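PDB 2DGJ: hypothetical protein ebhA from Staphylococcus aureus, which probably serves as a cell wall-associated adhesin that binds extracellular matrix, this fragment being a rod-like run of three-helix bundles from its repeat region. Local coordinates for residues A75-A78 and E79-A83. Numbering follows the deposited sequence.
Sequences AKLA and EAKAA. With ACY (acetic acid), chain D.
Lys76 O is gripped twice: Ala80 N donates to it over 3.0 Å, from 36° out of the carbonyl plane, and a water donates from 2.7 Å. That water also reaches Glu79 OE1, weakly, and so links the helix backbone to the carboxylate. The same Glu79 OE1 forms a salt bridge with Lys76 NZ at 3.4 Å, a long distance that makes its hydrogen bond weak. The two side chains run side by side in the same direction; the bend of Lys76 at chi2 (-69°) and the extended Glu79 chain bring Lys76 CD to 3.3 Å from Glu79 OE1. One residue further along, Lys81 N bonds to Leu77 O at 2.9 Å, the straightest of the four i to i+4 backbone bonds joining the segments (165° at the hydrogen). Beside this bond the Lys81 side chain crosses that of Leu77 at a slant, Lys81 CE lying 3.9 Å from Leu77 CG, an aliphatic contact. Lys81 NZ is held by Asn107 O and by atom O of an acetic acid molecule (2.9 Å from Lys81 NZ), which probably comes from the crystallisation liquor. All this lies on helix 73-88 within the first of the chain's two GA modules, where Leu77, Ala80 and Lys81 pack on Val115 of helix 112-135.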
loop_
_atom_site.group_PDB
_atom_site.type_symbol
_atom_site.label_atom_id
_atom_site.label_comp_id
_atom_site.label_asym_id
_atom_site.label_seq_id
_atom_site.Cartn_x
_atom_site.Cartn_y
_atom_site.Cartn_z
ATOM N N ALA A 75 -4.501 15.043 -11.160
ATOM C CA ALA A 75 -5.824 14.501 -11.452
ATOM C C ALA A 75 -5.992 13.204 -10.664
ATOM O O ALA A 75 -7.079 12.883 -10.196
ATOM C CB ALA A 75 -5.969 14.232 -12.944
ATOM N N LYS A 76 -4.894 12.469 -10.518
ATOM C CA LYS A 76 -4.902 11.210 -9.781
ATOM C C LYS A 76 -5.056 11.449 -8.289
ATOM O O LYS A 76 -5.558 10.584 -7.570
ATOM C CB LYS A 76 -3.610 10.431 -10.039
ATOM C CG LYS A 76 -3.575 9.721 -11.382
ATOM C CD LYS A 76 -4.577 8.571 -11.415
ATOM C CE LYS A 76 -4.520 7.797 -12.726
ATOM N NZ LYS A 76 -5.460 6.630 -12.731
ATOM N N LEU A 77 -4.612 12.617 -7.825
ATOM C CA LEU A 77 -4.723 12.968 -6.415
ATOM C C LEU A 77 -6.174 13.278 -6.082
ATOM O O LEU A 77 -6.679 12.888 -5.036
ATOM C CB LEU A 77 -3.858 14.187 -6.091
ATOM C CG LEU A 77 -3.911 14.689 -4.641
ATOM C CD1 LEU A 77 -3.406 13.610 -3.697
ATOM C CD2 LEU A 77 -3.065 15.946 -4.506
ATOM N N ALA A 78 -6.839 13.992 -6.981
ATOM C CA ALA A 78 -8.239 14.351 -6.788
ATOM C C ALA A 78 -9.083 13.078 -6.751
ATOM O O ALA A 78 -10.000 12.941 -5.943
ATOM C CB ALA A 78 -8.701 15.258 -7.921
ATOM N N GLU A 79 -8.751 12.144 -7.632
ATOM C CA GLU A 79 -9.455 10.872 -7.710
ATOM C C GLU A 79 -9.274 10.085 -6.418
ATOM O O GLU A 79 -10.239 9.562 -5.853
ATOM C CB GLU A 79 -8.924 10.053 -8.892
ATOM C CG GLU A 79 -9.344 8.597 -8.876
ATOM C CD GLU A 79 -8.905 7.845 -10.121
ATOM O OE1 GLU A 79 -7.708 7.918 -10.482
ATOM O OE2 GLU A 79 -9.761 7.175 -10.735
ATOM N N ALA A 80 -8.033 10.010 -5.948
ATOM C CA ALA A 80 -7.721 9.285 -4.722
ATOM C C ALA A 80 -8.489 9.870 -3.543
ATOM O O ALA A 80 -9.071 9.135 -2.750
ATOM C CB ALA A 80 -6.225 9.339 -4.450
ATOM N N LYS A 81 -8.485 11.195 -3.434
ATOM C CA LYS A 81 -9.192 11.873 -2.355
ATOM C C LYS A 81 -10.681 11.573 -2.441
ATOM O O LYS A 81 -11.345 11.367 -1.428
ATOM C CB LYS A 81 -8.965 13.382 -2.434
ATOM C CG LYS A 81 -7.548 13.816 -2.125
ATOM C CD LYS A 81 -7.463 15.329 -2.046
ATOM C CE LYS A 81 -6.086 15.782 -1.597
ATOM N NZ LYS A 81 -6.024 17.258 -1.386
ATOM N N ALA A 82 -11.204 11.547 -3.661
ATOM C CA ALA A 82 -12.616 11.260 -3.875
ATOM C C ALA A 82 -12.911 9.852 -3.358
ATOM O O ALA A 82 -13.916 9.616 -2.685
ATOM C CB ALA A 82 -12.945 11.371 -5.366
ATOM N N ALA A 83 -12.013 8.926 -3.675
ATOM C CA ALA A 83 -12.148 7.538 -3.260
ATOM C C ALA A 83 -12.138 7.435 -1.737
ATOM O O ALA A 83 -12.925 6.695 -1.149
ATOM C CB ALA A 83 -11.011 6.700 -3.862
HETATM C C ACY D . -9.110 18.752 -2.442
HETATM O O ACY D . -7.956 18.983 -2.722
HETATM O OXT ACY D . -9.907 18.141 -3.332
HETATM C CH3 ACY D . -9.651 19.151 -1.094
HETATM O O HOH W 1 -5.764 7.912 -7.671
#